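Local coordinates for esterase family protein (PDB 7L0A), which probably hydrolyses S-formylglutathione to formate and glutathione, working as a serine esterase of the alpha/beta-hydrolase clan, at residues 128-133 with 159-164; 51-56 with 133-138; 205-210 with 217-222; 150-155 with 248-253. All blocks are in the same frame, centred on the assembly; numbering follows the deposited sequence.

Contact 1: residues 128-133 with 159-164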
loop_
_atom_site.group_PDB
_atom_site.type_symbol
_atom_site.label_atom_id
_atom_site.label_comp_id
_atom_site.label_asym_id
_atom_site.label_seq_id
_atom_site.Cartn_x
_atom_site.Cartn_y
_atom_site.Cartn_z
ATOM N N HIS B 128 -9.307 16.196 -12.567
ATOM C CA HIS B 128 -10.432 16.810 -13.267
ATOM C C HIS B 128 -11.383 17.543 -12.332
ATOM O O HIS B 128 -11.591 17.173 -11.168
ATOM C CB HIS B 128 -11.209 15.746 -14.057
ATOM C CG HIS B 128 -11.932 14.748 -13.205
ATOM N ND1 HIS B 128 -11.358 13.548 -12.819
ATOM C CD2 HIS B 128 -13.190 14.739 -12.697
ATOM C CE1 HIS B 128 -12.228 12.866 -12.097
ATOM N NE2 HIS B 128 -13.347 13.557 -12.024
ATOM N N SER B 129 -12.002 18.603 -12.882
ATOM C CA SER B 129 -13.026 19.414 -12.218
ATOM C C SER B 129 -12.424 20.009 -10.946
ATOM O O SER B 129 -11.470 20.805 -11.057
ATOM C CB SER B 129 -14.315 18.606 -12.043
ATOM O OG SER B 129 -15.393 19.508 -11.944
ATOM N N MET B 130 -12.926 19.714 -9.746
ATOM C CA MET B 130 -12.222 20.249 -8.578
ATOM C C MET B 130 -10.816 19.705 -8.455
ATOM O O MET B 130 -9.947 20.363 -7.866
ATOM C CB MET B 130 -12.992 20.004 -7.281
ATOM C CG MET B 130 -14.137 20.974 -7.101
ATOM S SD MET B 130 -13.692 22.713 -7.081
ATOM C CE MET B 130 -12.461 22.764 -5.779
ATOM N N GLY B 131 -10.566 18.477 -8.937
ATOM C CA GLY B 131 -9.213 17.989 -9.032
ATOM C C GLY B 131 -8.364 18.730 -10.046
ATOM O O GLY B 131 -7.137 18.662 -9.981
ATOM N N GLY B 132 -8.996 19.404 -11.007
ATOM C CA GLY B 132 -8.255 20.230 -11.935
ATOM C C GLY B 132 -7.915 21.573 -11.308
ATOM O O GLY B 132 -6.849 22.127 -11.553
ATOM N N TYR B 133 -8.845 22.093 -10.498
ATOM C CA TYR B 133 -8.530 23.229 -9.614
ATOM C C TYR B 133 -7.360 22.886 -8.698
ATOM O O TYR B 133 -6.381 23.644 -8.607
ATOM C CB TYR B 133 -9.766 23.590 -8.800
ATOM C CG TYR B 133 -9.566 24.578 -7.676
ATOM C CD1 TYR B 133 -9.200 24.163 -6.415
ATOM C CD2 TYR B 133 -9.771 25.916 -7.880
ATOM C CE1 TYR B 133 -9.033 25.041 -5.370
ATOM C CE2 TYR B 133 -9.598 26.810 -6.847
ATOM C CZ TYR B 133 -9.221 26.356 -5.606
ATOM O OH TYR B 133 -9.040 27.263 -4.578
ATOM N N GLN B 159 -16.787 31.635 -9.573
ATOM C CA GLN B 159 -18.208 31.383 -9.733
ATOM C C GLN B 159 -18.484 29.936 -10.123
ATOM O O GLN B 159 -19.571 29.417 -9.835
ATOM C CB GLN B 159 -18.861 32.295 -10.760
ATOM C CG GLN B 159 -20.373 32.300 -10.518
ATOM C CD GLN B 159 -21.176 32.788 -11.692
ATOM O OE1 GLN B 159 -20.649 33.458 -12.585
ATOM N NE2 GLN B 159 -22.466 32.455 -11.707
ATOM N N ASN B 160 -17.506 29.254 -10.729
ATOM C CA ASN B 160 -17.706 27.841 -11.029
ATOM C C ASN B 160 -18.075 27.051 -9.776
ATOM O O ASN B 160 -18.706 25.986 -9.868
ATOM C CB ASN B 160 -16.451 27.187 -11.611
ATOM C CG ASN B 160 -16.030 27.739 -12.936
ATOM O OD1 ASN B 160 -14.859 27.594 -13.302
ATOM N ND2 ASN B 160 -16.963 28.300 -13.696
ATOM N N LEU B 161 -17.631 27.525 -8.601
ATOM C CA LEU B 161 -17.735 26.733 -7.384
ATOM C C LEU B 161 -19.182 26.507 -6.991
ATOM O O LEU B 161 -19.509 25.506 -6.350
ATOM C CB LEU B 161 -17.002 27.425 -6.231
ATOM C CG LEU B 161 -15.492 27.560 -6.340
ATOM C CD1 LEU B 161 -14.985 28.552 -5.298
ATOM C CD2 LEU B 161 -14.812 26.222 -6.135
ATOM N N MET B 162 -20.058 27.435 -7.332
ATOM C CA MET B 162 -21.456 27.306 -6.957
ATOM C C MET B 162 -22.218 26.333 -7.839
ATOM O O MET B 162 -23.352 25.988 -7.501
ATOM C CB MET B 162 -22.099 28.697 -6.990
ATOM C CG MET B 162 -21.362 29.692 -6.109
ATOM S SD MET B 162 -21.630 29.310 -4.372
ATOM C CE MET B 162 -23.343 29.858 -4.232
ATOM N N ASP B 163 -21.630 25.875 -8.939
ATOM C CA ASP B 163 -22.295 24.967 -9.859
ATOM C C ASP B 163 -22.014 23.505 -9.556
ATOM O O ASP B 163 -22.499 22.633 -10.281
ATOM C CB ASP B 163 -21.859 25.249 -11.305
ATOM C CG ASP B 163 -22.465 26.518 -11.864
ATOM O OD1 ASP B 163 -23.226 27.188 -11.131
ATOM O OD2 ASP B 163 -22.180 26.849 -13.034
ATOM N N LEU B 164 -21.255 23.217 -8.508
ATOM C CA LEU B 164 -20.719 21.881 -8.288
ATOM C C LEU B 164 -21.544 21.099 -7.268
ATOM O O LEU B 164 -22.422 21.642 -6.586
ATOM C CB LEU B 164 -19.259 21.981 -7.831
ATOM C CG LEU B 164 -18.380 22.818 -8.762
ATOM C CD1 LEU B 164 -16.966 22.901 -8.187
ATOM C CD2 LEU B 164 -18.339 22.253 -10.179
#
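M130 reaches across to L161 and L164 with its side chain from CG outward, and its sulfur does most of the work. SD lies 3.5 Å from CD1 of L164 and 3.8 Å from CD2 of L161, so one thioether is held against two leucine methyls. The path to this position is folded: CG stands beside the backbone N, opposite the carbonyl carbon (chi1 -78°), and the chain then bends at both chi2 and chi3. The bends turn CE back, and it comes within 4.2 Å of CD2 of L161. Nearer the backbone, CG of M130 packs 3.6 Å from CD1 of L164. The methionine crosses L161 at about a right angle, and L161 CD2 is the branch that reaches the sulfur, whereas L164 points at the helix directly. The other methyl of L164, CD2, approaches S129 OG only loosely, at 4.4 Å. No hydrogen bond joins the segments. L161 also packs on I174 of helix 168-177, and L164 on L56. S129, predicted as a charge-relay residue, sits at the N-cap position with phi 59° and psi -118°, and the nearest atom of its side chain is about 3 Å from a bound magnesium ion. This strained turn from strand to helix, within a G-x-S-x-G sequence, is consistent with the nucleophile elbow of alpha/beta-hydrolases, here flanked by two leucines of the loop before helix 168-177.

Contact 2: residues 51-56 with 133-138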
loop_
_atom_site.group_PDB
_atom_site.type_symbol
_atom_site.label_atom_id
_atom_site.label_comp_id
_atom_site.label_asym_id
_atom_site.label_seq_id
_atom_site.Cartn_x
_atom_site.Cartn_y
_atom_site.Cartn_z
ATOM N N MET B 51 0.475 11.990 -9.261
ATOM C CA MET B 51 -0.592 12.275 -8.317
ATOM C C MET B 51 -1.867 12.623 -9.080
ATOM O O MET B 51 -1.873 13.568 -9.874
ATOM C CB MET B 51 -0.180 13.442 -7.415
ATOM C CG MET B 51 -1.259 13.855 -6.400
ATOM S SD MET B 51 -1.576 12.669 -5.075
ATOM C CE MET B 51 -0.077 12.878 -4.092
ATOM N N LEU B 52 -2.940 11.855 -8.865
ATOM C CA LEU B 52 -4.172 12.004 -9.632
ATOM C C LEU B 52 -5.329 12.363 -8.720
ATOM O O LEU B 52 -5.586 11.687 -7.720
ATOM C CB LEU B 52 -4.452 10.716 -10.432
ATOM C CG LEU B 52 -5.697 10.773 -11.305
ATOM C CD1 LEU B 52 -5.701 11.881 -12.327
ATOM C CD2 LEU B 52 -5.859 9.416 -11.996
ATOM N N LEU B 53 -6.011 13.465 -9.048
ATOM C CA LEU B 53 -6.975 14.088 -8.143
ATOM C C LEU B 53 -8.382 14.050 -8.722
ATOM O O LEU B 53 -8.653 14.650 -9.769
ATOM C CB LEU B 53 -6.563 15.548 -7.867
ATOM C CG LEU B 53 -5.158 15.700 -7.305
ATOM C CD1 LEU B 53 -4.795 17.178 -7.234
ATOM C CD2 LEU B 53 -5.089 15.024 -5.951
ATOM N N HIS B 54 -9.281 13.362 -8.023
ATOM C CA HIS B 54 -10.645 13.201 -8.519
ATOM C C HIS B 54 -11.531 14.404 -8.125
ATOM O O HIS B 54 -11.165 15.235 -7.285
ATOM C CB HIS B 54 -11.237 11.885 -8.016
ATOM C CG HIS B 54 -11.468 11.831 -6.532
ATOM N ND1 HIS B 54 -12.491 12.510 -5.922
ATOM C CD2 HIS B 54 -10.810 11.181 -5.536
ATOM C CE1 HIS B 54 -12.470 12.280 -4.622
ATOM N NE2 HIS B 54 -11.483 11.446 -4.366
ATOM N N GLY B 55 -12.714 14.482 -8.734
ATOM C CA GLY B 55 -13.686 15.520 -8.450
ATOM C C GLY B 55 -14.755 15.094 -7.445
ATOM O O GLY B 55 -14.633 14.096 -6.746
ATOM N N LEU B 56 -15.818 15.901 -7.343
ATOM C CA LEU B 56 -16.688 15.819 -6.167
ATOM C C LEU B 56 -17.687 14.678 -6.198
ATOM O O LEU B 56 -18.450 14.520 -5.225
ATOM C CB LEU B 56 -17.458 17.123 -5.968
ATOM C CG LEU B 56 -16.589 18.260 -5.500
ATOM C CD1 LEU B 56 -17.430 19.558 -5.580
ATOM C CD2 LEU B 56 -16.052 18.123 -4.115
ATOM N N TYR B 133 -8.845 22.093 -10.498
ATOM C CA TYR B 133 -8.530 23.229 -9.614
ATOM C C TYR B 133 -7.360 22.886 -8.698
ATOM O O TYR B 133 -6.381 23.644 -8.607
ATOM C CB TYR B 133 -9.766 23.590 -8.800
ATOM C CG TYR B 133 -9.566 24.578 -7.676
ATOM C CD1 TYR B 133 -9.200 24.163 -6.415
ATOM C CD2 TYR B 133 -9.771 25.916 -7.880
ATOM C CE1 TYR B 133 -9.033 25.041 -5.370
ATOM C CE2 TYR B 133 -9.598 26.810 -6.847
ATOM C CZ TYR B 133 -9.221 26.356 -5.606
ATOM O OH TYR B 133 -9.040 27.263 -4.578
ATOM N N GLY B 134 -7.412 21.706 -8.059
ATOM C CA GLY B 134 -6.270 21.255 -7.269
ATOM C C GLY B 134 -4.991 21.218 -8.083
ATOM O O GLY B 134 -3.934 21.689 -7.637
ATOM N N THR B 135 -5.066 20.641 -9.290
ATOM C CA THR B 135 -3.880 20.504 -10.114
ATOM C C THR B 135 -3.238 21.846 -10.399
ATOM O O THR B 135 -2.017 22.005 -10.246
ATOM C CB THR B 135 -4.206 19.785 -11.419
ATOM O OG1 THR B 135 -4.561 18.432 -11.108
ATOM C CG2 THR B 135 -2.998 19.726 -12.346
ATOM N N ILE B 136 -4.041 22.832 -10.834
ATOM C CA ILE B 136 -3.481 24.141 -11.161
ATOM C C ILE B 136 -3.006 24.860 -9.901
ATOM O O ILE B 136 -1.979 25.553 -9.933
ATOM C CB ILE B 136 -4.486 24.985 -11.964
ATOM C CG1 ILE B 136 -3.786 26.172 -12.644
ATOM C CG2 ILE B 136 -5.631 25.509 -11.142
ATOM C CD1 ILE B 136 -2.844 25.777 -13.755
ATOM N N LYS B 137 -3.684 24.650 -8.761
ATOM C CA LYS B 137 -3.182 25.274 -7.526
ATOM C C LYS B 137 -1.809 24.703 -7.143
ATOM O O LYS B 137 -0.906 25.452 -6.764
ATOM C CB LYS B 137 -4.182 25.086 -6.388
ATOM C CG LYS B 137 -3.661 25.586 -5.061
ATOM C CD LYS B 137 -4.759 25.925 -4.070
ATOM C CE LYS B 137 -4.139 26.578 -2.817
ATOM N NZ LYS B 137 -5.130 27.273 -1.949
ATOM N N PHE B 138 -1.624 23.383 -7.242
ATOM C CA PHE B 138 -0.325 22.790 -6.931
ATOM C C PHE B 138 0.720 23.167 -7.969
ATOM O O PHE B 138 1.881 23.385 -7.618
ATOM C CB PHE B 138 -0.445 21.258 -6.784
ATOM C CG PHE B 138 -1.212 20.841 -5.553
ATOM C CD1 PHE B 138 -0.739 21.138 -4.284
ATOM C CD2 PHE B 138 -2.411 20.173 -5.678
ATOM C CE1 PHE B 138 -1.466 20.779 -3.165
ATOM C CE2 PHE B 138 -3.151 19.796 -4.562
ATOM C CZ PHE B 138 -2.678 20.121 -3.308
#
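In the alpha/beta-hydrolase fold, the helix that follows the nucleophile elbow packs on the central sheet, and L53 makes that contact here, against G134, T135 and F138. Strand 51-53 and helix segment 133-138 run at 137° to each other, their axes 9.0 Å apart. A single methyl, CD1 of L53, carries the whole meeting. It is brought there by a CG lying opposite the carbonyl carbon, with chi1 at -56°. Because G134 has no side chain, this methyl can settle against the helix backbone itself, 4.1 Å from C of G134 and 4.0 Å from N of T135. It also approaches CE2 of F138 at 4.1 Å, coming at the ring from an oblique direction. The T135 hydroxyl flanks the same methyl, but its polar partner is O of G131, one turn back. I103 of helix 99-113 touches both L53 and F138. Beyond the strand end, H54 pins the following turn: its ND1 donates to O of G55 at 2.8 Å, the acceptor lying in the imidazole plane and the donor meeting a lone pair in the carbonyl plane.

Contact 3: residues 205-210 with 217-222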
loop_
_atom_site.group_PDB
_atom_site.type_symbol
_atom_site.label_atom_id
_atom_site.label_comp_id
_atom_site.label_asym_id
_atom_site.label_seq_id
_atom_site.Cartn_x
_atom_site.Cartn_y
_atom_site.Cartn_z
ATOM N N LEU B 205 2.503 22.556 -18.781
ATOM C CA LEU B 205 1.059 22.443 -18.666
ATOM C C LEU B 205 0.436 21.817 -19.904
ATOM O O LEU B 205 0.677 22.276 -21.035
ATOM C CB LEU B 205 0.446 23.826 -18.447
ATOM C CG LEU B 205 0.776 24.516 -17.138
ATOM C CD1 LEU B 205 0.249 25.957 -17.203
ATOM C CD2 LEU B 205 0.163 23.776 -15.970
ATOM N N LEU B 206 -0.390 20.788 -19.682
ATOM C CA LEU B 206 -1.286 20.245 -20.697
ATOM C C LEU B 206 -2.693 20.411 -20.141
ATOM O O LEU B 206 -3.041 19.789 -19.131
ATOM C CB LEU B 206 -0.963 18.784 -21.019
ATOM C CG LEU B 206 -2.001 18.124 -21.910
ATOM C CD1 LEU B 206 -2.086 18.760 -23.263
ATOM C CD2 LEU B 206 -1.671 16.630 -22.013
ATOM N N ILE B 207 -3.479 21.290 -20.760
ATOM C CA ILE B 207 -4.829 21.593 -20.302
ATOM C C ILE B 207 -5.806 21.012 -21.301
ATOM O O ILE B 207 -5.668 21.229 -22.505
ATOM C CB ILE B 207 -5.027 23.118 -20.135
ATOM C CG1 ILE B 207 -4.006 23.648 -19.129
ATOM C CG2 ILE B 207 -6.458 23.435 -19.759
ATOM C CD1 ILE B 207 -3.933 25.165 -19.055
ATOM N N MET B 208 -6.788 20.256 -20.816
ATOM C CA MET B 208 -7.720 19.560 -21.704
ATOM C C MET B 208 -9.147 19.784 -21.222
ATOM O O MET B 208 -9.421 19.816 -20.016
ATOM C CB MET B 208 -7.417 18.047 -21.788
ATOM C CG MET B 208 -5.941 17.714 -21.797
ATOM S SD MET B 208 -5.619 15.916 -22.012
ATOM C CE MET B 208 -6.007 15.770 -23.731
ATOM N N CYS B 209 -10.057 19.949 -22.172
ATOM C CA CYS B 209 -11.476 20.037 -21.858
ATOM C C CYS B 209 -12.281 19.634 -23.085
ATOM O O CYS B 209 -11.907 19.958 -24.214
ATOM C CB CYS B 209 -11.830 21.473 -21.412
ATOM S SG CYS B 209 -13.434 21.673 -20.664
ATOM N N GLY B 210 -13.397 18.969 -22.866
ATOM C CA GLY B 210 -14.295 18.663 -23.956
ATOM C C GLY B 210 -15.165 19.853 -24.313
ATOM O O GLY B 210 -15.585 20.626 -23.453
ATOM N N GLN B 217 -16.018 27.145 -21.797
ATOM C CA GLN B 217 -15.711 28.547 -22.069
ATOM C C GLN B 217 -14.805 29.138 -20.995
ATOM O O GLN B 217 -13.885 29.899 -21.312
ATOM C CB GLN B 217 -17.000 29.354 -22.211
ATOM C CG GLN B 217 -16.747 30.813 -22.590
ATOM C CD GLN B 217 -15.972 30.961 -23.898
ATOM O OE1 GLN B 217 -16.331 30.365 -24.918
ATOM N NE2 GLN B 217 -14.898 31.758 -23.866
ATOM N N ASP B 218 -15.001 28.755 -19.726
ATOM C CA ASP B 218 -14.096 29.246 -18.682
ATOM C C ASP B 218 -12.696 28.674 -18.864
ATOM O O ASP B 218 -11.706 29.328 -18.531
ATOM C CB ASP B 218 -14.679 28.930 -17.303
ATOM C CG ASP B 218 -15.930 29.758 -16.992
ATOM O OD1 ASP B 218 -15.982 30.935 -17.399
ATOM O OD2 ASP B 218 -16.865 29.252 -16.348
ATOM N N ASN B 219 -12.585 27.468 -19.419
ATOM C CA ASN B 219 -11.278 26.936 -19.792
ATOM C C ASN B 219 -10.629 27.781 -20.887
ATOM O O ASN B 219 -9.433 28.079 -20.831
ATOM C CB ASN B 219 -11.437 25.479 -20.234
ATOM C CG ASN B 219 -11.272 24.497 -19.100
ATOM O OD1 ASN B 219 -10.404 23.646 -19.136
ATOM N ND2 ASN B 219 -12.090 24.636 -18.076
ATOM N N LEU B 220 -11.405 28.170 -21.914
ATOM C CA LEU B 220 -10.848 29.018 -22.959
ATOM C C LEU B 220 -10.406 30.357 -22.389
ATOM O O LEU B 220 -9.386 30.918 -22.807
ATOM C CB LEU B 220 -11.867 29.239 -24.073
ATOM C CG LEU B 220 -12.246 27.983 -24.863
ATOM C CD1 LEU B 220 -13.263 28.408 -25.948
ATOM C CD2 LEU B 220 -11.066 27.280 -25.487
ATOM N N ASP B 221 -11.189 30.914 -21.467
ATOM C CA ASP B 221 -10.808 32.195 -20.877
ATOM C C ASP B 221 -9.479 32.078 -20.140
ATOM O O ASP B 221 -8.634 32.986 -20.193
ATOM C CB ASP B 221 -11.890 32.674 -19.918
ATOM C CG ASP B 221 -13.129 33.162 -20.633
ATOM O OD1 ASP B 221 -13.093 33.332 -21.878
ATOM O OD2 ASP B 221 -14.149 33.352 -19.936
ATOM N N PHE B 222 -9.284 30.973 -19.429
ATOM C CA PHE B 222 -8.055 30.783 -18.681
ATOM C C PHE B 222 -6.857 30.678 -19.612
ATOM O O PHE B 222 -5.821 31.314 -19.370
ATOM C CB PHE B 222 -8.154 29.530 -17.812
ATOM C CG PHE B 222 -7.021 29.363 -16.849
ATOM C CD1 PHE B 222 -6.934 30.172 -15.716
ATOM C CD2 PHE B 222 -6.014 28.438 -17.086
ATOM C CE1 PHE B 222 -5.873 30.043 -14.827
ATOM C CE2 PHE B 222 -4.970 28.302 -16.189
ATOM C CZ PHE B 222 -4.885 29.108 -15.070
#
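N219 points its side chain from helix 217-222 onto C209 of the strand, and its atoms can be taken in turn. CB is 4.2 Å from CB of C209, at the margin of contact. CG comes closer, 3.8 Å from the same CB, with the thiol sulfur about as near. At the tip the amide divides its roles. OD1 faces the strand, 3.5 Å from CB of C209 and 4.0 Å from CG2 of I207. ND2 skirts the sulfur and is hydrogen-bonded to O of A154 and O of L215, two loop carbonyls. Holding the amide in this orientation goes with a chi1 of -91°, well away from a staggered value. One turn further on, F222 offers the edge of its ring to I207, whose CD1 lies 4.3 Å from CD2, near the ring plane; F156 stacks on that ring and Y189 meets it edge-to-face. NE2 of Q217 donates to OD1 of D221 from above the carboxylate plane. Strand and helix, 9.1 Å apart and nearly antiparallel at 154°, belong to the beta-alpha-beta unit 204-210, 216-228, 234-238. The side chain of C209 is about 4 Å, nearest atoms, from that of D213, a predicted charge-relay residue. The buried asparagine thus combines two functions: its nitrogen anchors two loop carbonyls, while its amide oxygen and carbon make van der Waals contact with the strand.

Contact 4: residues 150-155 with 248-253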
loop_
_atom_site.group_PDB
_atom_site.type_symbol
_atom_site.label_atom_id
_atom_site.label_comp_id
_atom_site.label_asym_id
_atom_site.label_seq_id
_atom_site.Cartn_x
_atom_site.Cartn_y
_atom_site.Cartn_z
ATOM N N VAL B 150 -1.454 18.475 -15.480
ATOM C CA VAL B 150 -2.504 18.270 -16.466
ATOM C C VAL B 150 -3.871 18.532 -15.836
ATOM O O VAL B 150 -4.537 17.622 -15.309
ATOM C CB VAL B 150 -2.455 16.842 -17.043
ATOM C CG1 VAL B 150 -3.508 16.678 -18.119
ATOM C CG2 VAL B 150 -1.077 16.516 -17.606
ATOM N N PRO B 151 -4.360 19.769 -15.887
ATOM C CA PRO B 151 -5.747 20.039 -15.476
ATOM C C PRO B 151 -6.730 19.595 -16.552
ATOM O O PRO B 151 -6.603 19.986 -17.716
ATOM C CB PRO B 151 -5.783 21.575 -15.295
ATOM C CG PRO B 151 -4.370 22.000 -15.281
ATOM C CD PRO B 151 -3.608 21.010 -16.125
ATOM N N LEU B 152 -7.709 18.801 -16.150
ATOM C CA LEU B 152 -8.742 18.254 -17.022
ATOM C C LEU B 152 -10.072 18.880 -16.633
ATOM O O LEU B 152 -10.489 18.773 -15.475
ATOM C CB LEU B 152 -8.829 16.734 -16.875
ATOM C CG LEU B 152 -7.574 15.917 -17.161
ATOM C CD1 LEU B 152 -7.923 14.444 -16.875
ATOM C CD2 LEU B 152 -7.107 16.096 -18.560
ATOM N N SER B 153 -10.768 19.471 -17.593
ATOM C CA SER B 153 -12.107 20.001 -17.355
ATOM C C SER B 153 -12.155 20.787 -16.047
ATOM O O SER B 153 -13.071 20.608 -15.225
ATOM C CB SER B 153 -13.133 18.866 -17.319
ATOM O OG SER B 153 -12.940 17.993 -18.426
ATOM N N ALA B 154 -11.162 21.674 -15.876
ATOM C CA ALA B 154 -10.869 22.227 -14.563
ATOM C C ALA B 154 -11.759 23.419 -14.218
ATOM O O ALA B 154 -12.268 24.138 -15.081
ATOM C CB ALA B 154 -9.399 22.647 -14.469
ATOM N N VAL B 155 -11.962 23.570 -12.913
ATOM C CA VAL B 155 -12.547 24.752 -12.274
ATOM C C VAL B 155 -11.450 25.795 -12.084
ATOM O O VAL B 155 -10.510 25.590 -11.309
ATOM C CB VAL B 155 -13.171 24.340 -10.935
ATOM C CG1 VAL B 155 -13.550 25.539 -10.080
ATOM C CG2 VAL B 155 -14.390 23.434 -11.141
ATOM N N ASP B 248 -11.543 9.234 -19.451
ATOM C CA ASP B 248 -10.790 8.038 -19.829
ATOM C C ASP B 248 -9.876 8.325 -21.020
ATOM O O ASP B 248 -8.677 8.013 -20.994
ATOM C CB ASP B 248 -11.767 6.910 -20.151
ATOM C CG ASP B 248 -11.088 5.629 -20.571
ATOM O OD1 ASP B 248 -10.070 5.218 -19.988
ATOM O OD2 ASP B 248 -11.611 4.978 -21.513
ATOM N N GLN B 249 -10.427 8.953 -22.056
ATOM C CA GLN B 249 -9.648 9.325 -23.229
ATOM C C GLN B 249 -8.560 10.330 -22.897
ATOM O O GLN B 249 -7.428 10.234 -23.399
ATOM C CB GLN B 249 -10.564 9.940 -24.290
ATOM C CG GLN B 249 -11.666 9.048 -24.808
ATOM C CD GLN B 249 -12.628 9.804 -25.719
ATOM O OE1 GLN B 249 -13.802 9.979 -25.389
ATOM N NE2 GLN B 249 -12.129 10.264 -26.862
ATOM N N ALA B 250 -8.903 11.330 -22.077
ATOM C CA ALA B 250 -7.980 12.407 -21.762
ATOM C C ALA B 250 -6.822 11.916 -20.906
ATOM O O ALA B 250 -5.677 12.329 -21.109
ATOM C CB ALA B 250 -8.722 13.547 -21.058
ATOM N N ILE B 251 -7.093 11.028 -19.943
ATOM C CA ILE B 251 -6.004 10.561 -19.090
ATOM C C ILE B 251 -5.092 9.610 -19.844
ATOM O O ILE B 251 -3.881 9.563 -19.562
ATOM C CB ILE B 251 -6.552 9.948 -17.794
ATOM C CG1 ILE B 251 -5.504 9.914 -16.672
ATOM C CG2 ILE B 251 -7.109 8.562 -17.978
ATOM C CD1 ILE B 251 -5.099 11.316 -16.160
ATOM N N LYS B 252 -5.620 8.870 -20.828
ATOM C CA LYS B 252 -4.728 8.088 -21.673
ATOM C C LYS B 252 -3.751 8.991 -22.416
ATOM O O LYS B 252 -2.544 8.732 -22.444
ATOM C CB LYS B 252 -5.540 7.237 -22.649
ATOM C CG LYS B 252 -4.720 6.405 -23.638
ATOM C CD LYS B 252 -5.651 5.759 -24.662
ATOM C CE LYS B 252 -4.890 5.124 -25.819
ATOM N NZ LYS B 252 -4.034 4.012 -25.344
ATOM N N ARG B 253 -4.262 10.072 -23.024
ATOM C CA ARG B 253 -3.405 11.021 -23.726
ATOM C C ARG B 253 -2.429 11.688 -22.778
ATOM O O ARG B 253 -1.240 11.838 -23.095
ATOM C CB ARG B 253 -4.277 12.043 -24.452
ATOM C CG ARG B 253 -3.575 13.294 -24.880
ATOM C CD ARG B 253 -2.625 13.042 -26.045
ATOM N NE ARG B 253 -1.863 14.264 -26.318
ATOM C CZ ARG B 253 -0.546 14.312 -26.456
ATOM N NH1 ARG B 253 0.181 13.209 -26.369
ATOM N NH2 ARG B 253 0.039 15.474 -26.694
#
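L152 meets A250 and I251 through methyl groups alone, so no ring, amide or carboxylate presents a face or an edge across this contact. The flat groups sit at its margins: the indole of W247 is hydrogen-bonded through NE1 to OG of S153, and the guanidinium of R253 uses NE in a salt bridge with E236. The two branches of L152 are shared out. CD2 rests 3.9 Å from CB of A250, while CD1 faces CD1 of I251 at 4.3 Å. The leucine points straight at the helix; chi1 of -58° places CG beside the backbone N and opposite the carbonyl carbon, and chi2 of 177° sets the methyls so that each meets one of two successive helix residues. A250, with only CB to offer, lets strand and helix come together, and the CA atoms of L152 and A250 are 7.6 Å apart. I251 starts off to one side, yet its chain turns at chi2 (67°) and brings CD1 back to the leucine. M208 of the neighbouring strand touches both L152 and A250, and I69 and Y72 of helix 69-75 lie on I251. The contact is that of a parallel strand in the central sheet with the C-terminal helix 244-259, which packs on one face of the sheet as in alpha/beta-hydrolases.

Overall arrangement
Following the chain, strand 49-53 opens contact 2, and helix 130-141 closes it over 76 intervening residues. Contact 1 opens at the strand-to-helix turn leading into that helix, before contact 2 has closed, so the two cross and share Y133. Strand 148-152 then opens contact 4 before segment 159-164 closes contact 1, a second crossing. Contact 3 closes the short loop between strand 204-210 and helix 216-228, wholly within the long span of contact 4, which ends on helix 244-259. Contacts 2 and 3 dress one face of the sheet, where I136 touches F222 and L205; contact 4 covers the other, where I251 touches L52. Contact 1 joins the elbow to the loop beyond the strand ends.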